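Side-chain contacts in amino acid amide racemase (Ochrobactrum anthropi, PDB 6GIO), which belongs to the class-III aminotransferase family of pyridoxal-5'-phosphate-dependent proteins and forms an assembly of two chains: residues C[10-13]-C[19-22]; C[120-125]-C[282-287]; C[145-148]-C[154-157]; C[166-171]-C[175-180]. All blocks are in the same frame, centred on the assembly; numbering follows the deposited sequence.

Contact 1: residues C[10-13]-C[19-22]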
loop_
_atom_site.group_PDB
_atom_site.type_symbol
_atom_site.label_atom_id
_atom_site.label_comp_id
_atom_site.label_asym_id
_atom_site.label_seq_id
_atom_site.Cartn_x
_atom_site.Cartn_y
_atom_site.Cartn_z
ATOM N N ARG C 10 13.249 -14.729 -16.485
ATOM C CA ARG C 10 12.536 -15.239 -15.336
ATOM C C ARG C 10 11.355 -14.301 -14.968
ATOM O O ARG C 10 10.269 -14.782 -14.603
ATOM C CB ARG C 10 13.486 -15.409 -14.175
ATOM C CG ARG C 10 14.356 -16.657 -14.314
ATOM C CD ARG C 10 15.543 -16.601 -13.365
ATOM N NE ARG C 10 15.111 -16.514 -11.985
ATOM C CZ ARG C 10 15.765 -15.860 -11.016
ATOM N NH1 ARG C 10 16.900 -15.221 -11.280
ATOM N NH2 ARG C 10 15.278 -15.839 -9.769
ATOM N N ASP C 11 11.575 -12.998 -15.097
ATOM C CA ASP C 11 10.553 -11.986 -14.792
ATOM C C ASP C 11 9.377 -12.169 -15.732
ATOM O O ASP C 11 8.216 -12.106 -15.299
ATOM C CB ASP C 11 11.142 -10.572 -14.887
ATOM C CG ASP C 11 10.093 -9.466 -14.670
ATOM O OD1 ASP C 11 9.370 -9.166 -15.644
ATOM O OD2 ASP C 11 10.004 -8.894 -13.549
ATOM N N ALA C 12 9.673 -12.427 -17.016
ATOM C CA ALA C 12 8.616 -12.610 -18.018
ATOM C C ALA C 12 7.740 -13.805 -17.733
ATOM O O ALA C 12 6.536 -13.769 -18.031
ATOM C CB ALA C 12 9.192 -12.712 -19.433
ATOM N N ARG C 13 8.333 -14.871 -17.191
ATOM C CA ARG C 13 7.603 -16.098 -16.890
ATOM C C ARG C 13 6.658 -16.005 -15.702
ATOM O O ARG C 13 5.725 -16.775 -15.635
ATOM C CB ARG C 13 8.577 -17.238 -16.613
ATOM C CG ARG C 13 9.316 -17.724 -17.848
ATOM C CD ARG C 13 10.343 -18.788 -17.483
ATOM N NE ARG C 13 11.117 -19.143 -18.669
ATOM C CZ ARG C 13 12.029 -20.121 -18.741
ATOM N NH1 ARG C 13 12.328 -20.877 -17.681
ATOM N NH2 ARG C 13 12.661 -20.338 -19.888
ATOM N N GLY C 19 1.377 -5.209 -13.649
ATOM C CA GLY C 19 2.303 -4.539 -12.741
ATOM C C GLY C 19 3.570 -3.990 -13.386
ATOM O O GLY C 19 4.478 -3.563 -12.661
ATOM N N ARG C 20 3.619 -3.975 -14.723
ATOM C CA ARG C 20 4.781 -3.569 -15.473
ATOM C C ARG C 20 4.633 -2.209 -16.140
ATOM O O ARG C 20 3.595 -1.903 -16.688
ATOM C CB ARG C 20 5.054 -4.567 -16.600
ATOM C CG ARG C 20 5.618 -5.893 -16.158
ATOM C CD ARG C 20 6.173 -6.600 -17.389
ATOM N NE ARG C 20 6.673 -7.927 -17.045
ATOM C CZ ARG C 20 6.032 -9.076 -17.255
ATOM N NH1 ARG C 20 4.848 -9.120 -17.860
ATOM N NH2 ARG C 20 6.589 -10.202 -16.850
ATOM N N LEU C 21 5.697 -1.410 -16.072
ATOM C CA LEU C 21 5.862 -0.168 -16.859
ATOM C C LEU C 21 7.337 -0.066 -17.215
ATOM O O LEU C 21 8.094 0.758 -16.689
ATOM C CB LEU C 21 5.432 1.074 -16.071
ATOM C CG LEU C 21 5.476 2.382 -16.887
ATOM C CD1 LEU C 21 4.501 2.343 -18.066
ATOM C CD2 LEU C 21 5.187 3.585 -15.993
ATOM N N ARG C 22 7.743 -0.953 -18.101
ATOM C CA ARG C 22 9.139 -1.179 -18.391
ATOM C C ARG C 22 9.619 -0.324 -19.565
ATOM O O ARG C 22 8.994 -0.318 -20.619
ATOM C CB ARG C 22 9.347 -2.686 -18.647
ATOM C CG ARG C 22 8.824 -3.559 -17.485
ATOM C CD ARG C 22 9.779 -3.531 -16.311
ATOM N NE ARG C 22 9.301 -4.267 -15.125
ATOM C CZ ARG C 22 9.296 -5.597 -14.986
ATOM N NH1 ARG C 22 9.684 -6.401 -15.986
ATOM N NH2 ARG C 22 8.891 -6.138 -13.832
#

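Contact 2: residues C[120-125]-C[282-287]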
loop_
_atom_site.group_PDB
_atom_site.type_symbol
_atom_site.label_atom_id
_atom_site.label_comp_id
_atom_site.label_asym_id
_atom_site.label_seq_id
_atom_site.Cartn_x
_atom_site.Cartn_y
_atom_site.Cartn_z
ATOM N N VAL C 120 -9.096 11.440 -0.324
ATOM C CA VAL C 120 -10.447 11.615 -0.879
ATOM C C VAL C 120 -11.554 11.070 0.030
ATOM O O VAL C 120 -12.602 11.737 0.226
ATOM C CB VAL C 120 -10.635 11.080 -2.339
ATOM C CG1 VAL C 120 -10.430 9.578 -2.456
ATOM C CG2 VAL C 120 -12.028 11.437 -2.825
ATOM N N ARG C 121 -11.314 9.904 0.619
ATOM C CA ARG C 121 -12.319 9.292 1.520
ATOM C C ARG C 121 -12.583 10.199 2.732
ATOM O O ARG C 121 -13.720 10.450 3.033
ATOM C CB ARG C 121 -11.815 7.937 2.013
ATOM C CG ARG C 121 -11.723 6.863 0.942
ATOM C CD ARG C 121 -11.653 5.477 1.544
ATOM N NE ARG C 121 -12.682 5.224 2.519
ATOM C CZ ARG C 121 -12.505 4.617 3.674
ATOM N NH1 ARG C 121 -11.480 3.804 3.857
ATOM N NH2 ARG C 121 -13.347 4.854 4.655
ATOM N N VAL C 122 -11.542 10.748 3.337
ATOM C CA VAL C 122 -11.726 11.470 4.596
ATOM C C VAL C 122 -12.137 12.906 4.359
ATOM O O VAL C 122 -12.845 13.521 5.179
ATOM C CB VAL C 122 -10.460 11.371 5.495
ATOM C CG1 VAL C 122 -9.314 12.190 4.945
ATOM C CG2 VAL C 122 -10.788 11.754 6.934
ATOM N N LEU C 123 -11.683 13.467 3.249
ATOM C CA LEU C 123 -12.114 14.850 2.911
ATOM C C LEU C 123 -13.631 14.931 2.643
ATOM O O LEU C 123 -14.335 15.814 3.179
ATOM C CB LEU C 123 -11.332 15.388 1.742
ATOM C CG LEU C 123 -9.873 15.759 1.958
ATOM C CD1 LEU C 123 -9.168 15.774 0.602
ATOM C CD2 LEU C 123 -9.757 17.109 2.631
ATOM N N THR C 124 -14.140 13.999 1.851
ATOM C CA THR C 124 -15.578 14.012 1.525
ATOM C C THR C 124 -16.390 13.754 2.796
ATOM O O THR C 124 -17.345 14.486 3.081
ATOM C CB THR C 124 -15.909 13.014 0.440
ATOM O OG1 THR C 124 -15.325 11.768 0.777
ATOM C CG2 THR C 124 -15.325 13.468 -0.873
ATOM N N ALA C 125 -15.947 12.784 3.600
ATOM C CA ALA C 125 -16.671 12.398 4.806
ATOM C C ALA C 125 -16.658 13.538 5.807
ATOM O O ALA C 125 -17.691 13.857 6.341
ATOM C CB ALA C 125 -16.094 11.124 5.429
ATOM N N GLN C 282 -6.720 18.717 12.288
ATOM C CA GLN C 282 -7.250 17.700 13.217
ATOM C C GLN C 282 -8.738 17.380 13.013
ATOM O O GLN C 282 -9.163 16.222 13.062
ATOM C CB GLN C 282 -6.996 18.097 14.676
ATOM C CG GLN C 282 -7.506 17.042 15.638
ATOM C CD GLN C 282 -7.339 17.420 17.072
ATOM O OE1 GLN C 282 -7.357 18.611 17.430
ATOM N NE2 GLN C 282 -7.170 16.399 17.932
ATOM N N TRP C 283 -9.530 18.398 12.732
ATOM C CA TRP C 283 -10.959 18.181 12.591
ATOM C C TRP C 283 -11.256 17.241 11.417
ATOM O O TRP C 283 -12.201 16.503 11.473
ATOM C CB TRP C 283 -11.738 19.506 12.489
ATOM C CG TRP C 283 -11.614 20.282 11.188
ATOM C CD1 TRP C 283 -10.692 21.241 10.879
ATOM C CD2 TRP C 283 -12.465 20.179 10.054
ATOM N NE1 TRP C 283 -10.900 21.707 9.617
ATOM C CE2 TRP C 283 -11.995 21.083 9.095
ATOM C CE3 TRP C 283 -13.589 19.415 9.758
ATOM C CZ2 TRP C 283 -12.611 21.239 7.851
ATOM C CZ3 TRP C 283 -14.182 19.552 8.519
ATOM C CH2 TRP C 283 -13.692 20.460 7.582
ATOM N N VAL C 284 -10.421 17.225 10.394
ATOM C CA VAL C 284 -10.561 16.229 9.312
ATOM C C VAL C 284 -9.944 14.886 9.699
ATOM O O VAL C 284 -10.563 13.828 9.520
ATOM C CB VAL C 284 -9.848 16.728 8.035
ATOM C CG1 VAL C 284 -9.820 15.652 6.941
ATOM C CG2 VAL C 284 -10.482 18.017 7.554
ATOM N N MET C 285 -8.718 14.934 10.211
ATOM C CA MET C 285 -7.887 13.749 10.355
ATOM C C MET C 285 -8.366 12.838 11.490
ATOM O O MET C 285 -8.166 11.609 11.466
ATOM C CB MET C 285 -6.422 14.153 10.525
ATOM C CG MET C 285 -5.869 14.915 9.346
ATOM S SD MET C 285 -5.881 13.998 7.771
ATOM C CE MET C 285 -4.844 12.608 8.156
ATOM N N ASP C 286 -9.029 13.448 12.468
ATOM C CA ASP C 286 -9.674 12.719 13.552
ATOM C C ASP C 286 -11.171 12.505 13.310
ATOM O O ASP C 286 -11.909 12.306 14.266
ATOM C CB ASP C 286 -9.497 13.465 14.879
ATOM C CG ASP C 286 -8.108 13.344 15.435
ATOM O OD1 ASP C 286 -7.238 12.644 14.821
ATOM O OD2 ASP C 286 -7.884 13.980 16.505
ATOM N N HIS C 287 -11.613 12.504 12.055
ATOM C CA HIS C 287 -13.064 12.430 11.710
ATOM C C HIS C 287 -13.765 11.252 12.405
ATOM O O HIS C 287 -14.825 11.425 12.966
ATOM C CB HIS C 287 -13.252 12.336 10.187
ATOM C CG HIS C 287 -14.616 11.897 9.766
ATOM N ND1 HIS C 287 -15.716 12.724 9.838
ATOM C CD2 HIS C 287 -15.057 10.725 9.242
ATOM C CE1 HIS C 287 -16.782 12.075 9.401
ATOM N NE2 HIS C 287 -16.414 10.854 9.048
#

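Contact 3: residues C[145-148]-C[154-157]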
loop_
_atom_site.group_PDB
_atom_site.type_symbol
_atom_site.label_atom_id
_atom_site.label_comp_id
_atom_site.label_asym_id
_atom_site.label_seq_id
_atom_site.Cartn_x
_atom_site.Cartn_y
_atom_site.Cartn_z
ATOM N N GLY C 145 -9.747 4.525 -5.516
ATOM C CA GLY C 145 -10.165 5.874 -5.037
ATOM C C GLY C 145 -9.263 7.015 -5.560
ATOM O O GLY C 145 -9.723 8.122 -5.885
ATOM N N SER C 146 -7.967 6.736 -5.663
ATOM C CA SER C 146 -7.012 7.744 -6.080
ATOM C C SER C 146 -7.005 7.953 -7.620
ATOM O O SER C 146 -6.891 9.102 -8.128
ATOM C CB SER C 146 -5.633 7.362 -5.534
ATOM O OG SER C 146 -5.260 6.026 -5.894
ATOM N N MET C 147 -7.144 6.851 -8.362
ATOM C CA MET C 147 -7.290 6.899 -9.819
ATOM C C MET C 147 -8.596 7.611 -10.194
ATOM O O MET C 147 -8.665 8.330 -11.190
ATOM C CB MET C 147 -7.282 5.487 -10.377
ATOM C CG MET C 147 -7.438 5.391 -11.879
ATOM S SD MET C 147 -7.361 3.659 -12.416
ATOM C CE MET C 147 -8.946 3.063 -11.843
ATOM N N GLY C 148 -9.619 7.426 -9.369
ATOM C CA GLY C 148 -10.913 8.083 -9.562
ATOM C C GLY C 148 -10.900 9.602 -9.634
ATOM O O GLY C 148 -11.783 10.206 -10.251
ATOM N N ALA C 154 -3.607 7.568 -19.164
ATOM C CA ALA C 154 -3.379 6.135 -18.940
ATOM C C ALA C 154 -4.540 5.459 -18.187
ATOM O O ALA C 154 -4.705 4.247 -18.296
ATOM C CB ALA C 154 -2.073 5.910 -18.206
ATOM N N MET C 155 -5.344 6.237 -17.447
ATOM C CA MET C 155 -6.481 5.697 -16.675
ATOM C C MET C 155 -7.892 6.009 -17.249
ATOM O O MET C 155 -8.926 5.837 -16.581
ATOM C CB MET C 155 -6.352 6.150 -15.229
ATOM C CG MET C 155 -5.011 5.712 -14.618
ATOM S SD MET C 155 -4.141 6.905 -13.570
ATOM C CE MET C 155 -4.776 8.471 -14.178
ATOM N N THR C 156 -7.950 6.386 -18.521
ATOM C CA THR C 156 -9.245 6.632 -19.176
ATOM C C THR C 156 -9.956 5.312 -19.542
ATOM O O THR C 156 -11.045 5.328 -20.120
ATOM C CB THR C 156 -9.068 7.477 -20.448
ATOM O OG1 THR C 156 -8.190 6.795 -21.362
ATOM C CG2 THR C 156 -8.502 8.861 -20.104
ATOM N N HIS C 157 -9.333 4.171 -19.232
ATOM C CA HIS C 157 -10.031 2.894 -19.352
ATOM C C HIS C 157 -11.185 2.774 -18.324
ATOM O O HIS C 157 -12.014 1.905 -18.465
ATOM C CB HIS C 157 -9.046 1.710 -19.232
ATOM C CG HIS C 157 -8.110 1.825 -18.073
ATOM N ND1 HIS C 157 -8.545 1.929 -16.763
ATOM C CD2 HIS C 157 -6.757 1.867 -18.031
ATOM C CE1 HIS C 157 -7.492 2.044 -15.971
ATOM N NE2 HIS C 157 -6.398 2.012 -16.714
#

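Contact 4: residues C[166-171]-C[175-180]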
loop_
_atom_site.group_PDB
_atom_site.type_symbol
_atom_site.label_atom_id
_atom_site.label_comp_id
_atom_site.label_asym_id
_atom_site.label_seq_id
_atom_site.Cartn_x
_atom_site.Cartn_y
_atom_site.Cartn_z
ATOM N N LEU C 166 -12.780 18.135 -13.793
ATOM C CA LEU C 166 -11.438 18.161 -14.409
ATOM C C LEU C 166 -11.140 19.417 -15.260
ATOM O O LEU C 166 -11.830 19.696 -16.237
ATOM C CB LEU C 166 -11.234 16.943 -15.293
ATOM C CG LEU C 166 -11.069 15.608 -14.583
ATOM C CD1 LEU C 166 -11.030 14.503 -15.644
ATOM C CD2 LEU C 166 -9.828 15.522 -13.709
ATOM N N LEU C 167 -10.092 20.160 -14.901
ATOM C CA LEU C 167 -9.723 21.386 -15.591
ATOM C C LEU C 167 -8.422 21.201 -16.302
ATOM O O LEU C 167 -7.598 20.432 -15.821
ATOM C CB LEU C 167 -9.505 22.494 -14.570
ATOM C CG LEU C 167 -10.675 22.912 -13.677
ATOM C CD1 LEU C 167 -10.180 23.850 -12.600
ATOM C CD2 LEU C 167 -11.768 23.554 -14.505
ATOM N N PRO C 168 -8.181 21.957 -17.405
ATOM C CA PRO C 168 -6.858 21.952 -17.995
ATOM C C PRO C 168 -5.808 22.524 -17.051
ATOM O O PRO C 168 -6.074 23.471 -16.265
ATOM C CB PRO C 168 -7.021 22.840 -19.245
ATOM C CG PRO C 168 -8.486 22.904 -19.515
ATOM C CD PRO C 168 -9.104 22.823 -18.167
ATOM N N TYR C 169 -4.622 21.932 -17.096
ATOM C CA TYR C 169 -3.482 22.505 -16.385
ATOM C C TYR C 169 -2.730 23.449 -17.354
ATOM O O TYR C 169 -2.268 23.035 -18.409
ATOM C CB TYR C 169 -2.591 21.378 -15.821
ATOM C CG TYR C 169 -1.603 21.733 -14.731
ATOM C CD1 TYR C 169 -0.374 22.273 -15.035
ATOM C CD2 TYR C 169 -1.874 21.422 -13.369
ATOM C CE1 TYR C 169 0.577 22.519 -14.037
ATOM C CE2 TYR C 169 -0.945 21.656 -12.381
ATOM C CZ TYR C 169 0.280 22.222 -12.713
ATOM O OH TYR C 169 1.234 22.457 -11.738
ATOM N N PRO C 170 -2.670 24.731 -17.022
ATOM C CA PRO C 170 -2.039 25.683 -17.922
ATOM C C PRO C 170 -0.576 25.384 -18.153
ATOM O O PRO C 170 0.202 25.302 -17.184
ATOM C CB PRO C 170 -2.107 27.007 -17.170
ATOM C CG PRO C 170 -2.940 26.791 -15.986
ATOM C CD PRO C 170 -3.219 25.357 -15.806
ATOM N N ASP C 171 -0.220 25.272 -19.423
ATOM C CA ASP C 171 1.048 24.735 -19.845
ATOM C C ASP C 171 1.788 25.806 -20.676
ATOM O O ASP C 171 1.444 26.037 -21.824
ATOM C CB ASP C 171 0.759 23.515 -20.692
ATOM C CG ASP C 171 2.005 22.884 -21.269
ATOM O OD1 ASP C 171 3.136 23.443 -21.135
ATOM O OD2 ASP C 171 1.833 21.813 -21.858
ATOM N N PRO C 175 0.675 26.400 -24.967
ATOM C CA PRO C 175 -0.230 27.279 -24.183
ATOM C C PRO C 175 -1.621 27.458 -24.793
ATOM O O PRO C 175 -2.026 28.579 -25.126
ATOM C CB PRO C 175 0.542 28.591 -24.147
ATOM C CG PRO C 175 1.171 28.626 -25.479
ATOM C CD PRO C 175 1.605 27.205 -25.776
ATOM N N ARG C 176 -2.329 26.341 -24.935
ATOM C CA ARG C 176 -3.744 26.319 -25.311
ATOM C C ARG C 176 -4.606 27.082 -24.283
ATOM O O ARG C 176 -5.541 27.782 -24.651
ATOM C CB ARG C 176 -4.199 24.869 -25.493
ATOM C CG ARG C 176 -3.451 24.177 -26.645
ATOM C CD ARG C 176 -3.898 22.744 -26.943
ATOM N NE ARG C 176 -5.204 22.722 -27.599
ATOM C CZ ARG C 176 -5.770 21.659 -28.178
ATOM N NH1 ARG C 176 -5.151 20.475 -28.221
ATOM N NH2 ARG C 176 -6.981 21.787 -28.717
ATOM N N PHE C 177 -4.243 27.012 -23.008
ATOM C CA PHE C 177 -5.062 27.604 -21.968
ATOM C C PHE C 177 -4.220 28.437 -21.044
ATOM O O PHE C 177 -3.324 27.937 -20.388
ATOM C CB PHE C 177 -5.820 26.509 -21.164
ATOM C CG PHE C 177 -6.721 25.656 -21.998
ATOM C CD1 PHE C 177 -8.016 26.055 -22.285
ATOM C CD2 PHE C 177 -6.268 24.445 -22.502
ATOM C CE1 PHE C 177 -8.831 25.272 -23.084
ATOM C CE2 PHE C 177 -7.080 23.642 -23.289
ATOM C CZ PHE C 177 -8.366 24.047 -23.578
ATOM N N SER C 178 -4.500 29.726 -20.998
ATOM C CA SER C 178 -3.797 30.587 -20.078
ATOM C C SER C 178 -4.257 30.313 -18.638
ATOM O O SER C 178 -5.309 29.730 -18.390
ATOM C CB SER C 178 -4.049 32.065 -20.430
ATOM O OG SER C 178 -5.426 32.392 -20.255
ATOM N N ALA C 179 -3.427 30.723 -17.697
ATOM C CA ALA C 179 -3.830 30.859 -16.304
ATOM C C ALA C 179 -5.217 31.507 -16.155
ATOM O O ALA C 179 -6.103 30.973 -15.477
ATOM C CB ALA C 179 -2.788 31.656 -15.533
ATOM N N GLU C 180 -5.404 32.618 -16.840
ATOM C CA GLU C 180 -6.627 33.422 -16.722
ATOM C C GLU C 180 -7.822 32.632 -17.304
ATOM O O GLU C 180 -8.950 32.717 -16.789
ATOM C CB GLU C 180 -6.447 34.769 -17.442
ATOM C CG GLU C 180 -5.394 35.746 -16.855
ATOM C CD GLU C 180 -3.902 35.295 -16.981
ATOM O OE1 GLU C 180 -3.550 34.475 -17.875
ATOM O OE2 GLU C 180 -3.059 35.762 -16.164
HETATM O O HOH W 1 -0.378 28.631 -21.132
#

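Contact 1: residues C[10-13]-C[19-22]
A salt-bridge network ties the N-terminal helix 7-14 to the loop that follows it: the buried carboxylate of D11 is held by the guanidinium groups of R20 and R22. With CG anti to the backbone N (chi1 176°), D11 directs its carboxylate at the loop. R22 comes from the opposite direction and grips it end-on, one nitrogen to each oxygen. R22 NH1 gives a nearly straight hydrogen bond of 2.8 Å to D11 OD1 (171°), while R22 NH2 reaches D11 OD2 on the syn side at 3.0 Å. R20 slides past D11 and presents its flank, so that both of its contributing nitrogens fall on one atom: NE lies 3.3 Å and NH2 3.2 Å from D11 OD1. OD1 thus accepts three hydrogen bonds, all part of salt bridges, which fixes the rotation of the carboxylate and probably keeps it strongly ionised.

The two arginines also pack on each other, for the aliphatic CG of R20 lies 3.9 Å above the guanidinium plane of R22, over its centre. Arginine suits both places because a flat, multiply donating group can serve several acceptors at once. R20 NH1 forms a salt bridge with E17, while R22 NH2 donates to the carbonyl oxygen of L79 of the second subunit. D11 itself packs on P83 of that subunit. One aspartate between two arginines, each with a further acceptor, is a salt-bridge network round a buried carboxylate, here placed where the N-terminal segment meets the dimer interface.

Contact 2: residues C[120-125]-C[282-287]
A chi1 of 71° puts V122 CG1 between the backbone N and the carbonyl carbon, which leaves CG2 anti to the N; V284 has its CG1 anti to the N (chi1 173°), and these two anti methyls meet where helices 112-127 and 282-285 come together. Their separation, V122 CG2 to V284 CG1, is 4.0 Å, an ordinary apolar contact in which the side chains cross obliquely. The compact, branched valine gives each helix a broad hydrocarbon surface without a long chain to bury. V122 CG2 also rests 3.3 Å from V284 O, a carbonyl already engaged by the backbone N of H287.

Past the helix end, H287 swings its imidazole back over helix 112-127, with CG anti to its own N (chi1 165°). A125 is small enough to let it approach: A125 CB is 3.6 Å from H287 NE2, and A125 C lies beneath one ring face, offset toward the rim. F291 meets the same imidazole edge-to-face.

Beyond the pair, L123 and V284 both touch L234 of strand 234-238 and M262 of strand 262-265, so the two helices lie together on those strands of the mixed seven-stranded sheet, while I18 of the second subunit packs on V122.

Contact 3: residues C[145-148]-C[154-157]
M147 and M155 lie side by side but run in opposite directions. The closest pair is M147 CG and M155 CB, 3.6 Å apart, and the sulfur continues the contact, with M147 SD 3.8 Å from M155 CG. With CG anti to the backbone N (chi1 180°) and the chain extended through chi2, SD of M147 passes alongside M155 to the edge of H157; the bend at chi3 turns only the terminal methyl. There the sulfur meets the imidazole near the ring plane: M147 SD is 3.9 Å from H157 CE1 and, seen from the ring centroid, 5.0 Å away, lies 75° off the normal. This sulfur-aromatic contact uses the polarisable thioether against a ring C-H. One face of the same ring lies against M155 CA, so H157 folds back on its own loop.

The flexible, unbranched methionine suits a place where a short helix must fit an irregular loop. M155 also touches Y139, a residue of the pyridoxal-5'-phosphate pocket. From the second subunit, R121 packs on M147 and H157, and F291 meets the H157 ring. The contact joins helix 144-147 to the loop leading to strand 164-167, beside helix 112-127 of the second subunit.

Contact 4: residues C[166-171]-C[175-180]
P168 sets the CB-CG edge of its pyrrolidine down on one face of the F177 ring, and this is the close-packed part of the contact, although it too lies at the surface. P168 CG stands 3.9 Å from the ring centroid and only 6° off its normal, a CH-pi contact; P168 CB reaches F177 CD2 at 3.7 Å. Phenylalanine offers the flat pi surface and proline a rigid ring whose CB and CG hydrogens can point into that surface. F177 sets its CG anti to the carbonyl carbon (chi1 -59°), which turns one face of the ring toward P168 CB and CG. Next along, P170 packs against backbone instead of side chain: its CB is 3.6 Å from F177 O.

Toward D171 and P175 side-chain packing gives way to backbone and water contacts. P175 is exposed, and its CA approaches D171 O at 3.1 Å in a CA-H...O contact. P175 N has no hydrogen and so cannot bond D171 O. A water spans the two chain segments, donating to F177 O at 3.1 Å and, weakly, to D171 O. The carboxylate of D171 accepts from F173 N within its own turn, a role well suited to a short aspartate. S178, at the N-cap, bonds A181 N with its hydroxyl and starts helix 179-191. That helix covers the tight side, V182 touching F177 and L185 touching P168, while F220 of helix 220-229 meets P170 and A179; strand 164-167, from which the chain enters the turn, lies next to strand 131-135.

Overall arrangement
Contact 1 comes first along the chain and is closed before the others begin. Contact 2 joins residues far apart in sequence, and the loop it closes contains contacts 3 and 4 in series. Contacts 2 and 3 touch, V120 CG1 meeting G145 O, though their centres are 22 Å apart; contacts 3 and 4, about 21 Å between centres, follow each other through helix 144-147 and strand 164-167. Contacts 2 and 4 adjoin the same mixed seven-stranded sheet. Contacts 1, 2 and 3 all reach the second subunit, whereas contact 4 lies at the surface, untouched by the other chain. Three of the four thus help shape the dimer interface.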